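Local coordinates for choline binding protein PCPA (PDB 4CP6) that probably binds choline on the pneumococcal cell surface and carries a leucine-rich repeat region; it is studied as a vaccine antigen, at residues A[205-210]-A[261-266]; A[240-245]-A[269-274]; A[289-294]-A[312-317]; A[331-336]-A[354-359]. All blocks are in the same frame, centred on the assembly; numbering follows the deposited sequence.

Contact 1 (A[205-210]-A[261-266])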
loop_
_atom_site.group_PDB
_atom_site.type_symbol
_atom_site.label_atom_id
_atom_site.label_comp_id
_atom_site.label_asym_id
_atom_site.label_seq_id
_atom_site.Cartn_x
_atom_site.Cartn_y
_atom_site.Cartn_z
ATOM N N LEU A 205 1.880 1.359 2.564
ATOM C CA LEU A 205 1.136 0.750 3.654
ATOM C C LEU A 205 -0.331 0.566 3.358
ATOM O O LEU A 205 -0.922 -0.414 3.820
ATOM C CB LEU A 205 1.320 1.604 4.920
ATOM C CG LEU A 205 0.760 1.084 6.208
ATOM C CD1 LEU A 205 1.300 -0.303 6.555
ATOM C CD2 LEU A 205 1.105 2.028 7.355
ATOM N N PHE A 206 -0.904 1.522 2.613
ATOM C CA PHE A 206 -2.320 1.533 2.299
ATOM C C PHE A 206 -2.561 1.353 0.792
ATOM O O PHE A 206 -3.603 1.774 0.289
ATOM C CB PHE A 206 -2.918 2.856 2.781
ATOM C CG PHE A 206 -2.688 3.076 4.261
ATOM C CD1 PHE A 206 -3.403 2.356 5.202
ATOM C CD2 PHE A 206 -1.784 4.034 4.710
ATOM C CE1 PHE A 206 -3.190 2.553 6.574
ATOM C CE2 PHE A 206 -1.575 4.234 6.087
ATOM C CZ PHE A 206 -2.305 3.506 7.002
ATOM N N ARG A 207 -1.622 0.734 0.067
ATOM C CA ARG A 207 -1.726 0.619 -1.385
ATOM C C ARG A 207 -3.089 0.110 -1.822
ATOM O O ARG A 207 -3.512 -0.928 -1.358
ATOM C CB ARG A 207 -0.619 -0.301 -1.907
ATOM C CG ARG A 207 -0.685 -0.526 -3.428
ATOM C CD ARG A 207 0.437 -1.438 -3.941
ATOM N NE ARG A 207 0.247 -1.719 -5.371
ATOM C CZ ARG A 207 -0.547 -2.661 -5.880
ATOM N NH1 ARG A 207 -1.236 -3.461 -5.083
ATOM N NH2 ARG A 207 -0.672 -2.791 -7.191
ATOM N N LEU A 208 -3.765 0.831 -2.735
ATOM C CA LEU A 208 -5.059 0.450 -3.323
ATOM C C LEU A 208 -6.207 0.393 -2.327
ATOM O O LEU A 208 -7.328 0.023 -2.708
ATOM C CB LEU A 208 -4.954 -0.869 -4.111
ATOM C CG LEU A 208 -3.997 -0.943 -5.329
ATOM C CD1 LEU A 208 -4.315 -2.162 -6.195
ATOM C CD2 LEU A 208 -4.022 0.268 -6.198
ATOM N N THR A 209 -5.986 0.844 -1.085
ATOM C CA THR A 209 -7.087 0.939 -0.130
ATOM C C THR A 209 -8.018 2.117 -0.519
ATOM O O THR A 209 -7.547 3.160 -0.971
ATOM C CB THR A 209 -6.520 1.025 1.279
ATOM O OG1 THR A 209 -6.033 -0.288 1.556
ATOM C CG2 THR A 209 -7.583 1.391 2.331
ATOM N N THR A 210 -9.338 1.910 -0.366
ATOM C CA THR A 210 -10.321 2.860 -0.874
ATOM C C THR A 210 -11.268 3.403 0.180
ATOM O O THR A 210 -12.205 4.123 -0.181
ATOM C CB THR A 210 -11.161 2.151 -1.953
ATOM O OG1 THR A 210 -11.746 0.966 -1.395
ATOM C CG2 THR A 210 -10.350 1.794 -3.200
ATOM N N ALA A 261 5.202 10.420 -0.500
ATOM C CA ALA A 261 5.556 9.003 -0.554
ATOM C C ALA A 261 4.853 8.326 -1.708
ATOM O O ALA A 261 3.824 8.798 -2.219
ATOM C CB ALA A 261 5.113 8.317 0.743
ATOM N N SER A 262 5.385 7.186 -2.091
ATOM C CA SER A 262 4.730 6.389 -3.101
ATOM C C SER A 262 3.305 6.056 -2.638
ATOM O O SER A 262 3.079 5.807 -1.436
ATOM C CB SER A 262 5.522 5.116 -3.357
ATOM O OG SER A 262 5.837 4.409 -2.169
ATOM N N TYR A 263 2.340 6.078 -3.588
ATOM C CA TYR A 263 0.920 5.778 -3.342
ATOM C C TYR A 263 0.254 6.736 -2.329
ATOM O O TYR A 263 -0.872 6.454 -1.872
ATOM C CB TYR A 263 0.767 4.314 -2.865
ATOM C CG TYR A 263 0.981 3.312 -3.981
ATOM C CD1 TYR A 263 2.251 2.809 -4.266
ATOM C CD2 TYR A 263 -0.083 2.884 -4.769
ATOM C CE1 TYR A 263 2.442 1.880 -5.282
ATOM C CE2 TYR A 263 0.098 1.948 -5.783
ATOM C CZ TYR A 263 1.365 1.464 -6.044
ATOM O OH TYR A 263 1.502 0.512 -7.051
ATOM N N SER A 264 0.879 7.893 -2.051
ATOM C CA SER A 264 0.326 8.765 -1.013
ATOM C C SER A 264 -1.067 9.334 -1.270
ATOM O O SER A 264 -1.755 9.629 -0.283
ATOM C CB SER A 264 1.272 9.901 -0.673
ATOM O OG SER A 264 1.717 10.577 -1.844
ATOM N N PHE A 265 -1.481 9.554 -2.533
ATOM C CA PHE A 265 -2.843 10.040 -2.861
ATOM C C PHE A 265 -3.520 9.009 -3.749
ATOM O O PHE A 265 -4.441 9.342 -4.507
ATOM C CB PHE A 265 -2.833 11.423 -3.579
ATOM C CG PHE A 265 -2.373 12.575 -2.727
ATOM C CD1 PHE A 265 -1.025 12.735 -2.407
ATOM C CD2 PHE A 265 -3.285 13.525 -2.261
ATOM C CE1 PHE A 265 -0.590 13.844 -1.659
ATOM C CE2 PHE A 265 -2.848 14.632 -1.524
ATOM C CZ PHE A 265 -1.511 14.769 -1.199
ATOM N N ASN A 266 -3.112 7.745 -3.649
ATOM C CA ASN A 266 -3.716 6.702 -4.454
ATOM C C ASN A 266 -5.211 6.573 -4.148
ATOM O O ASN A 266 -5.602 6.603 -2.984
ATOM C CB ASN A 266 -3.006 5.380 -4.182
ATOM C CG ASN A 266 -3.442 4.242 -5.036
ATOM O OD1 ASN A 266 -3.570 4.364 -6.293
ATOM N ND2 ASN A 266 -3.536 3.112 -4.441
HETATM O O HOH W 1 -2.120 4.065 -0.968
HETATM O O HOH W 2 -0.575 -0.552 -8.649
HETATM O O HOH W 3 -5.247 4.586 -1.044
#

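Contact 2 (A[240-245]-A[269-274])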
loop_
_atom_site.group_PDB
_atom_site.type_symbol
_atom_site.label_atom_id
_atom_site.label_comp_id
_atom_site.label_asym_id
_atom_site.label_seq_id
_atom_site.Cartn_x
_atom_site.Cartn_y
_atom_site.Cartn_z
ATOM N N ILE A 240 3.153 10.903 4.016
ATOM C CA ILE A 240 3.111 9.467 3.815
ATOM C C ILE A 240 1.789 9.029 3.190
ATOM O O ILE A 240 1.797 8.239 2.240
ATOM C CB ILE A 240 3.388 8.734 5.148
ATOM C CG1 ILE A 240 4.785 9.119 5.681
ATOM C CG2 ILE A 240 3.285 7.186 4.985
ATOM C CD1 ILE A 240 5.065 8.649 7.114
ATOM N N TYR A 241 0.655 9.476 3.755
ATOM C CA TYR A 241 -0.621 9.023 3.221
ATOM C C TYR A 241 -1.712 10.025 3.424
ATOM O O TYR A 241 -1.964 10.448 4.563
ATOM C CB TYR A 241 -1.020 7.655 3.809
ATOM C CG TYR A 241 -2.272 7.111 3.147
ATOM C CD1 TYR A 241 -2.308 6.859 1.773
ATOM C CD2 TYR A 241 -3.441 6.902 3.880
ATOM C CE1 TYR A 241 -3.469 6.402 1.154
ATOM C CE2 TYR A 241 -4.588 6.395 3.280
ATOM C CZ TYR A 241 -4.607 6.167 1.915
ATOM O OH TYR A 241 -5.770 5.736 1.305
ATOM N N TYR A 242 -2.402 10.384 2.313
ATOM C CA TYR A 242 -3.560 11.260 2.334
ATOM C C TYR A 242 -4.764 10.324 2.174
ATOM O O TYR A 242 -4.924 9.694 1.112
ATOM C CB TYR A 242 -3.462 12.227 1.174
ATOM C CG TYR A 242 -4.527 13.306 1.228
ATOM C CD1 TYR A 242 -5.812 13.071 0.744
ATOM C CD2 TYR A 242 -4.225 14.585 1.686
ATOM C CE1 TYR A 242 -6.780 14.074 0.746
ATOM C CE2 TYR A 242 -5.183 15.597 1.684
ATOM C CZ TYR A 242 -6.458 15.331 1.233
ATOM O OH TYR A 242 -7.382 16.348 1.199
ATOM N N PRO A 243 -5.634 10.186 3.195
ATOM C CA PRO A 243 -6.742 9.215 3.080
ATOM C C PRO A 243 -7.604 9.400 1.851
ATOM O O PRO A 243 -8.002 10.525 1.574
ATOM C CB PRO A 243 -7.526 9.396 4.379
ATOM C CG PRO A 243 -6.458 9.864 5.355
ATOM C CD PRO A 243 -5.586 10.805 4.528
ATOM N N SER A 244 -7.894 8.305 1.120
ATOM C CA SER A 244 -8.627 8.417 -0.131
ATOM C C SER A 244 -10.001 9.027 0.052
ATOM O O SER A 244 -10.533 9.638 -0.896
ATOM C CB SER A 244 -8.745 7.071 -0.843
ATOM O OG SER A 244 -9.600 6.159 -0.162
ATOM N N GLN A 245 -10.603 8.839 1.261
ATOM C CA GLN A 245 -11.984 9.315 1.477
ATOM C C GLN A 245 -12.051 10.600 2.283
ATOM O O GLN A 245 -13.155 11.021 2.655
ATOM C CB GLN A 245 -12.894 8.219 2.076
ATOM C CG GLN A 245 -12.852 6.902 1.319
ATOM C CD GLN A 245 -13.053 7.079 -0.164
ATOM O OE1 GLN A 245 -12.089 7.031 -0.965
ATOM N NE2 GLN A 245 -14.295 7.273 -0.567
ATOM N N SER A 269 -10.648 10.117 -3.811
ATOM C CA SER A 269 -11.993 10.276 -4.329
ATOM C C SER A 269 -12.523 11.705 -4.387
ATOM O O SER A 269 -13.466 11.940 -5.153
ATOM C CB SER A 269 -12.959 9.469 -3.455
ATOM O OG SER A 269 -12.673 8.077 -3.448
ATOM N N TYR A 270 -11.978 12.639 -3.594
ATOM C CA TYR A 270 -12.622 13.945 -3.457
ATOM C C TYR A 270 -11.791 15.145 -3.777
ATOM O O TYR A 270 -12.354 16.205 -4.068
ATOM C CB TYR A 270 -13.172 14.095 -2.021
ATOM C CG TYR A 270 -14.186 13.035 -1.675
ATOM C CD1 TYR A 270 -15.414 12.971 -2.332
ATOM C CD2 TYR A 270 -13.897 12.040 -0.742
ATOM C CE1 TYR A 270 -16.331 11.962 -2.054
ATOM C CE2 TYR A 270 -14.826 11.054 -0.425
ATOM C CZ TYR A 270 -16.042 11.015 -1.084
ATOM O OH TYR A 270 -16.951 10.018 -0.788
ATOM N N LEU A 271 -10.460 15.050 -3.674
ATOM C CA LEU A 271 -9.637 16.223 -3.892
ATOM C C LEU A 271 -9.688 16.739 -5.335
ATOM O O LEU A 271 -9.417 15.978 -6.260
ATOM C CB LEU A 271 -8.192 15.853 -3.486
ATOM C CG LEU A 271 -7.182 16.963 -3.430
ATOM C CD1 LEU A 271 -7.583 18.047 -2.404
ATOM C CD2 LEU A 271 -5.811 16.426 -3.062
ATOM N N LYS A 272 -9.954 18.047 -5.518
ATOM C CA LYS A 272 -9.999 18.665 -6.837
ATOM C C LYS A 272 -8.835 19.579 -7.096
ATOM O O LYS A 272 -8.424 19.706 -8.246
ATOM C CB LYS A 272 -11.303 19.495 -7.004
ATOM C CG LYS A 272 -12.578 18.664 -6.936
ATOM C CD LYS A 272 -13.843 19.544 -7.140
ATOM C CE LYS A 272 -15.041 18.641 -7.331
ATOM N NZ LYS A 272 -16.302 19.402 -7.603
ATOM N N LYS A 273 -8.297 20.260 -6.067
ATOM C CA LYS A 273 -7.212 21.205 -6.257
ATOM C C LYS A 273 -6.122 20.925 -5.235
ATOM O O LYS A 273 -6.402 20.894 -4.032
ATOM C CB LYS A 273 -7.755 22.644 -6.119
ATOM C CG LYS A 273 -6.692 23.735 -6.241
ATOM C CD LYS A 273 -7.314 25.125 -6.219
ATOM C CE LYS A 273 -6.239 26.187 -6.189
ATOM N NZ LYS A 273 -6.809 27.550 -6.051
ATOM N N LEU A 274 -4.905 20.712 -5.713
ATOM C CA LEU A 274 -3.779 20.415 -4.834
ATOM C C LEU A 274 -2.677 21.399 -5.102
ATOM O O LEU A 274 -2.239 21.563 -6.256
ATOM C CB LEU A 274 -3.311 18.985 -5.079
ATOM C CG LEU A 274 -2.074 18.523 -4.318
ATOM C CD1 LEU A 274 -2.281 18.620 -2.774
ATOM C CD2 LEU A 274 -1.761 17.097 -4.683
HETATM O O HOH W 4 -11.101 5.243 -3.136
HETATM O O HOH W 5 -10.250 12.369 -1.143
#

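Contact 3 (A[289-294]-A[312-317])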
loop_
_atom_site.group_PDB
_atom_site.type_symbol
_atom_site.label_atom_id
_atom_site.label_comp_id
_atom_site.label_asym_id
_atom_site.label_seq_id
_atom_site.Cartn_x
_atom_site.Cartn_y
_atom_site.Cartn_z
ATOM N N ALA A 289 -2.035 8.090 -8.507
ATOM C CA ALA A 289 -2.714 7.078 -9.291
ATOM C C ALA A 289 -4.174 6.936 -8.878
ATOM O O ALA A 289 -4.479 6.755 -7.707
ATOM C CB ALA A 289 -1.991 5.734 -9.204
ATOM N N ASP A 290 -5.084 7.045 -9.838
ATOM C CA ASP A 290 -6.532 6.932 -9.587
ATOM C C ASP A 290 -7.052 8.008 -8.607
ATOM O O ASP A 290 -8.066 7.776 -7.921
ATOM C CB ASP A 290 -6.947 5.512 -9.192
ATOM C CG ASP A 290 -6.685 4.477 -10.277
ATOM O OD1 ASP A 290 -6.657 4.855 -11.477
ATOM O OD2 ASP A 290 -6.528 3.281 -9.928
ATOM N N ALA A 291 -6.417 9.200 -8.585
ATOM C CA ALA A 291 -6.989 10.354 -7.864
ATOM C C ALA A 291 -7.943 10.917 -8.917
ATOM O O ALA A 291 -7.544 11.696 -9.815
ATOM C CB ALA A 291 -5.915 11.363 -7.501
ATOM N N ILE A 292 -9.199 10.454 -8.860
ATOM C CA ILE A 292 -10.139 10.657 -9.977
ATOM C C ILE A 292 -10.893 11.978 -9.996
ATOM O O ILE A 292 -11.593 12.249 -10.994
ATOM C CB ILE A 292 -11.111 9.473 -10.082
ATOM C CG1 ILE A 292 -12.019 9.343 -8.829
ATOM C CG2 ILE A 292 -10.349 8.168 -10.355
ATOM C CD1 ILE A 292 -13.132 8.266 -8.978
ATOM N N LYS A 293 -10.737 12.818 -8.972
ATOM C CA LYS A 293 -11.382 14.129 -9.022
ATOM C C LYS A 293 -10.375 15.278 -9.189
ATOM O O LYS A 293 -10.779 16.417 -9.396
ATOM C CB LYS A 293 -12.226 14.381 -7.770
ATOM C CG LYS A 293 -13.605 13.737 -7.838
ATOM C CD LYS A 293 -14.539 14.586 -6.983
ATOM C CE LYS A 293 -15.840 13.947 -6.589
ATOM N NZ LYS A 293 -16.716 14.956 -5.906
ATOM N N LEU A 294 -9.048 14.989 -9.126
ATOM C CA LEU A 294 -8.015 16.016 -9.207
ATOM C C LEU A 294 -8.114 16.770 -10.523
ATOM O O LEU A 294 -8.023 16.144 -11.576
ATOM C CB LEU A 294 -6.625 15.385 -9.041
ATOM C CG LEU A 294 -5.461 16.352 -8.944
ATOM C CD1 LEU A 294 -5.508 17.161 -7.619
ATOM C CD2 LEU A 294 -4.134 15.596 -9.070
ATOM N N TYR A 312 -1.543 8.957 -13.227
ATOM C CA TYR A 312 -2.075 7.750 -13.857
ATOM C C TYR A 312 -3.534 7.639 -13.536
ATOM O O TYR A 312 -3.905 7.525 -12.377
ATOM C CB TYR A 312 -1.324 6.557 -13.251
ATOM C CG TYR A 312 -1.709 5.174 -13.719
ATOM C CD1 TYR A 312 -2.056 4.933 -15.046
ATOM C CD2 TYR A 312 -1.618 4.080 -12.860
ATOM C CE1 TYR A 312 -2.287 3.639 -15.510
ATOM C CE2 TYR A 312 -1.870 2.783 -13.306
ATOM C CZ TYR A 312 -2.212 2.570 -14.632
ATOM O OH TYR A 312 -2.448 1.283 -15.095
ATOM N N GLY A 313 -4.375 7.682 -14.552
ATOM C CA GLY A 313 -5.813 7.545 -14.321
ATOM C C GLY A 313 -6.449 8.742 -13.645
ATOM O O GLY A 313 -7.492 8.608 -12.979
ATOM N N ASN A 314 -5.849 9.934 -13.793
ATOM C CA ASN A 314 -6.429 11.158 -13.238
ATOM C C ASN A 314 -7.525 11.637 -14.202
ATOM O O ASN A 314 -7.284 12.461 -15.094
ATOM C CB ASN A 314 -5.379 12.211 -13.034
ATOM C CG ASN A 314 -4.353 11.737 -12.043
ATOM O OD1 ASN A 314 -4.647 11.591 -10.830
ATOM N ND2 ASN A 314 -3.179 11.466 -12.517
ATOM N N LEU A 315 -8.738 11.089 -13.981
ATOM C CA LEU A 315 -9.882 11.256 -14.888
ATOM C C LEU A 315 -10.319 12.696 -15.117
ATOM O O LEU A 315 -10.927 12.970 -16.169
ATOM C CB LEU A 315 -11.063 10.417 -14.410
ATOM C CG LEU A 315 -10.841 8.915 -14.229
ATOM C CD1 LEU A 315 -12.159 8.220 -13.845
ATOM C CD2 LEU A 315 -10.253 8.264 -15.495
ATOM N N GLU A 316 -10.004 13.615 -14.182
ATOM C CA GLU A 316 -10.420 15.004 -14.306
ATOM C C GLU A 316 -9.303 16.011 -14.443
ATOM O O GLU A 316 -9.555 17.217 -14.467
ATOM C CB GLU A 316 -11.319 15.399 -13.119
ATOM C CG GLU A 316 -12.633 14.648 -13.067
ATOM C CD GLU A 316 -13.660 14.944 -14.145
ATOM O OE1 GLU A 316 -13.632 16.041 -14.740
ATOM O OE2 GLU A 316 -14.514 14.060 -14.367
ATOM N N LEU A 317 -8.026 15.547 -14.506
ATOM C CA LEU A 317 -6.921 16.504 -14.551
ATOM C C LEU A 317 -6.928 17.301 -15.829
ATOM O O LEU A 317 -6.859 16.710 -16.906
ATOM C CB LEU A 317 -5.610 15.746 -14.328
ATOM C CG LEU A 317 -4.326 16.550 -14.291
ATOM C CD1 LEU A 317 -4.315 17.514 -13.143
ATOM C CD2 LEU A 317 -3.143 15.600 -14.230
HETATM O O HOH W 6 -8.650 6.059 -12.948
#

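Contact 4 (A[331-336]-A[354-359])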
loop_
_atom_site.group_PDB
_atom_site.type_symbol
_atom_site.label_atom_id
_atom_site.label_comp_id
_atom_site.label_asym_id
_atom_site.label_seq_id
_atom_site.Cartn_x
_atom_site.Cartn_y
_atom_site.Cartn_z
ATOM N N LYS A 331 9.646 5.842 -15.468
ATOM C CA LYS A 331 9.000 5.231 -16.638
ATOM C C LYS A 331 7.480 5.448 -16.534
ATOM O O LYS A 331 6.918 5.337 -15.445
ATOM C CB LYS A 331 9.353 3.732 -16.665
ATOM C CG LYS A 331 8.861 2.953 -17.869
ATOM C CD LYS A 331 9.486 1.551 -17.890
ATOM C CE LYS A 331 8.845 0.632 -18.904
ATOM N NZ LYS A 331 9.712 -0.545 -19.213
ATOM N N HIS A 332 6.798 5.761 -17.633
ATOM C CA HIS A 332 5.340 5.962 -17.627
ATOM C C HIS A 332 4.921 6.997 -16.597
ATOM O O HIS A 332 3.978 6.784 -15.840
ATOM C CB HIS A 332 4.571 4.642 -17.446
ATOM C CG HIS A 332 4.718 3.731 -18.620
ATOM N ND1 HIS A 332 4.088 3.980 -19.829
ATOM C CD2 HIS A 332 5.464 2.616 -18.739
ATOM C CE1 HIS A 332 4.412 2.950 -20.607
ATOM N NE2 HIS A 332 5.273 2.145 -20.017
ATOM N N VAL A 333 5.599 8.150 -16.583
ATOM C CA VAL A 333 5.297 9.146 -15.577
ATOM C C VAL A 333 3.884 9.716 -15.747
ATOM O O VAL A 333 3.253 10.065 -14.741
ATOM C CB VAL A 333 6.388 10.225 -15.516
ATOM C CG1 VAL A 333 6.493 10.988 -16.839
ATOM C CG2 VAL A 333 6.128 11.179 -14.359
ATOM N N MET A 334 3.397 9.841 -17.014
ATOM C CA MET A 334 2.046 10.361 -17.288
ATOM C C MET A 334 1.329 9.376 -18.188
ATOM O O MET A 334 1.732 9.166 -19.349
ATOM C CB MET A 334 2.102 11.734 -17.968
ATOM C CG MET A 334 2.672 12.837 -17.069
ATOM S SD MET A 334 3.012 14.363 -17.999
ATOM C CE MET A 334 4.511 13.873 -18.902
ATOM N N ASN A 335 0.253 8.794 -17.694
ATOM C CA ASN A 335 -0.476 7.833 -18.520
ATOM C C ASN A 335 -1.959 7.886 -18.148
ATOM O O ASN A 335 -2.308 7.820 -16.960
ATOM C CB ASN A 335 0.076 6.396 -18.345
ATOM C CG ASN A 335 -0.722 5.339 -19.097
ATOM O OD1 ASN A 335 -1.828 4.970 -18.687
ATOM N ND2 ASN A 335 -0.214 4.859 -20.232
ATOM N N GLY A 336 -2.830 7.909 -19.146
ATOM C CA GLY A 336 -4.272 7.799 -18.904
ATOM C C GLY A 336 -4.851 9.017 -18.220
ATOM O O GLY A 336 -5.251 8.967 -17.038
ATOM N N SER A 354 12.058 7.660 -22.499
ATOM C CA SER A 354 11.122 6.722 -23.061
ATOM C C SER A 354 9.896 6.679 -22.166
ATOM O O SER A 354 10.002 6.828 -20.937
ATOM C CB SER A 354 11.745 5.327 -23.044
ATOM O OG SER A 354 12.783 5.279 -24.010
ATOM N N PHE A 355 8.733 6.423 -22.759
ATOM C CA PHE A 355 7.478 6.188 -22.024
ATOM C C PHE A 355 7.021 7.389 -21.195
ATOM O O PHE A 355 6.330 7.234 -20.179
ATOM C CB PHE A 355 7.599 4.928 -21.134
ATOM C CG PHE A 355 8.053 3.701 -21.898
ATOM C CD1 PHE A 355 7.318 3.221 -22.970
ATOM C CD2 PHE A 355 9.238 3.062 -21.569
ATOM C CE1 PHE A 355 7.733 2.088 -23.674
ATOM C CE2 PHE A 355 9.666 1.935 -22.285
ATOM C CZ PHE A 355 8.904 1.457 -23.323
ATOM N N PHE A 356 7.348 8.585 -21.645
ATOM C CA PHE A 356 7.020 9.829 -20.962
ATOM C C PHE A 356 5.526 10.131 -20.924
ATOM O O PHE A 356 4.971 10.445 -19.852
ATOM C CB PHE A 356 7.788 10.935 -21.661
ATOM C CG PHE A 356 7.684 12.320 -21.088
ATOM C CD1 PHE A 356 8.269 12.629 -19.862
ATOM C CD2 PHE A 356 7.112 13.353 -21.831
ATOM C CE1 PHE A 356 8.243 13.944 -19.365
ATOM C CE2 PHE A 356 7.090 14.661 -21.336
ATOM C CZ PHE A 356 7.668 14.940 -20.112
ATOM N N LEU A 357 4.843 10.000 -22.089
ATOM C CA LEU A 357 3.433 10.360 -22.175
ATOM C C LEU A 357 2.731 9.362 -23.069
ATOM O O LEU A 357 3.191 9.108 -24.193
ATOM C CB LEU A 357 3.339 11.792 -22.674
ATOM C CG LEU A 357 1.941 12.338 -22.853
ATOM C CD1 LEU A 357 1.168 12.379 -21.506
ATOM C CD2 LEU A 357 1.972 13.702 -23.477
ATOM N N SER A 358 1.670 8.736 -22.557
ATOM C CA SER A 358 1.007 7.652 -23.276
ATOM C C SER A 358 -0.376 7.420 -22.693
ATOM O O SER A 358 -0.803 8.083 -21.735
ATOM C CB SER A 358 1.829 6.354 -23.179
ATOM O OG SER A 358 1.943 5.934 -21.824
ATOM N N GLY A 359 -1.078 6.439 -23.263
ATOM C CA GLY A 359 -2.397 6.046 -22.787
ATOM C C GLY A 359 -3.522 6.925 -23.278
ATOM O O GLY A 359 -3.382 7.638 -24.268
HETATM O O HOH W 7 3.504 7.278 -20.124
#

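Contact 1 (A[205-210]-A[261-266])
The phenol oxygen OH of Tyr-263 is gripped from two directions: NE of Arg-207 donates a hydrogen bond to it over 3.1 Å, and a water sits 2.8 Å from the same OH. The same water accepts a bond from Arg-207 NH2 at 2.7 Å, so arginine, tyrosine and water close a small ring. The N-H...O angle is 162°, and OH lies almost in the guanidinium plane, at its edge, where an N-H naturally points. Arginine suits this place because its carbon chain works as well as its charge. Fully extended from CG to NE, with CG anti to the backbone N (chi1 178°), it runs beside the tyrosine in the same direction, and its CG rests on one ring face, 3.8 Å from the ring centroid, a CH-pi contact. The guanidinium is turned 69° from the ring, so the two planes do not stack. Phe-286 also stacks on the tyrosine ring.

Next to this pair Leu-208 lays CD2 against the Asn-266 amide, 4.2 Å from Asn-266 CG, while its CG covers a face of the Arg-207 guanidinium. Backbone carbonyls are joined through water: one molecule lies within bonding distance of both Thr-209 O and Asn-266 O. The two segments belong to turns of the leucine-rich repeat fold, with strands 214-217, 224-227, 230-233 and 238-241 among those between them in the chain. With no strand pairing here, side chains and water join the turns, and the arginine's positive charge would probably polarise the phenol it binds.

Contact 2 (A[240-245]-A[269-274])
A single backbone hydrogen bond, Ser-269 N to Ser-244 O at 3.0 Å, joins these segments directly, although each includes residues of a beta strand. The bond is fairly straight, 162° at the hydrogen, and the donor lies in the carbonyl plane. A water 2.8 Å from Ser-244 O can donate to it as well, and that water accepts from Tyr-270 N, so one carbonyl can serve two successive amides.

Beside this backbone link, Ser-269 turns its short side chain to the amide end of Gln-245, placing OG 3.5 Å from Gln-245 CD. A second water donates to Ser-269 OG and, weakly, to Ser-244 OG. Serine is small enough to let the two backbones approach while still offering a hydroxyl. Gln-245 reaches this site by bending at chi2 (-50°), and its backbone O approaches CE2 of the Tyr-270 ring at 3.5 Å. The Gln-245 side-chain amide and the Tyr-270 ring are 54° apart.

Farther in, Tyr-242 and Leu-271 meet nearly at right angles, the phenol OH 4.0 Å from CD1 of the leucine. Phe-265 stacks on the Tyr-242 ring, and Tyr-251 meets it edge to face, so the leucine adds an aliphatic side to an aromatic cluster. The contact thus joins the end of strand 238-241, where a classic beta bulge pairs Ile-240 and Tyr-241 with Leu-231, to the loop leading into strand 273-275. With one direct backbone bond, the polar side of this joint relies largely on water and serine hydroxyls.

Contact 3 (A[289-294]-A[312-317])
Ile-292 lies alongside Leu-315, both side chains pointing the same way, and its CG2 touches CD1 of the leucine at 3.9 Å. The isoleucine's chi1 of 64° sets CG1 between the backbone N and the carbonyl carbon, leaving CG2 as the branch turned to the leucine. At the other end of the contact, CB of Ala-289 meets the edge of the Tyr-312 ring, 4.0 Å from CD2; a methyl is compact enough to fit beside this ring without parting the two segments.

The backbone bond next to it is short and straight: Asp-290 N donates to Tyr-312 O over 2.8 Å at 170°, with the donor nearly on the line of the C=O bond. Equivalent turns of successive leucine-rich repeats are stacked here in parallel, each residue near its counterpart 23 positions on, as in a solenoid. Gly-313, with positive phi, brings its bare CA close to Asp-290 OD1. A water occupies this neighbourhood, donating to Asp-290 OD1 and Gly-313 O, each at 2.8 Å, while the other carboxylate oxygen, OD2, forms a salt bridge with Lys-267.

Glu-316 brings its aliphatic portion to the opposite segment, CG lying 3.3 Å from Ile-292 O, before the bend at chi2 (-69°) carries its carboxylate away to a salt bridge with Lys-339. Close by, CB of Leu-317 packs against Leu-294 O at 3.7 Å.

Contact 4 (A[331-336]-A[354-359])
The His-332 ring has CB of Phe-355 over the centre of one face, 3.7 Å from its centroid, and OG of Ser-358 at its edge. The imidazole and Phe-355 planes are 24° apart but slid so far that the rings barely overlap, and CE of Lys-331 lies 3.6 Å from Phe-355 CD2. The Phe-356 ring takes the methyl CE of Met-334 over the centre of one face, 3.6 Å from the centroid; the bend at chi3 (-74°) turns this flexible chain's methyl onto the ring, with the sulfur farther above. This is a Met-aromatic contact.

Asn-335 ND2 donates to Ser-358 OG over 2.9 Å, nearly in its amide plane. The same OG donates to a water that itself donates to Met-334 O and Phe-355 O, so the serine hydroxyl both accepts and donates a hydrogen bond. Ser-358 N bonds Met-334 O at 3.2 Å, and Gly-336 N bonds Ser-358 O.

The backbone bonds, with a weak one from Met-334 N to Phe-356 O, make a short parallel ladder, Met-334 beside Leu-357 and Asn-335 beside Ser-358. Strand 334-335 is the middle of three, between 311-312 and 357-358; Met-334 and Phe-356 pack on Leu-322 of strand 319-322, and Leu-357 on Leu-343 of strand 342-345.

Overall arrangement
The four contacts follow the curved solenoid from its middle toward the C-terminal end. Contacts 1 and 2 interlock along the chain, their segments alternating, and lie 10 Å apart between centres; Ser-264 O and Tyr-242 N, 2.8 Å apart, probably form a hydrogen bond between them. Contact 3 touches both: Leu-274 CB packs on Leu-294 CD1 at 3.8 Å, while Phe-265 O meets Ala-291 CB at 3.9 Å. It also passes the stack on to contact 4, about 14 Å away between centres, through a probable hydrogen bond from Gly-313 N to Asn-335 O (3.2 Å). Contact 4 stays clear of contact 1, with nearest atoms about 11 Å apart, and of contact 2, at about 13 Å.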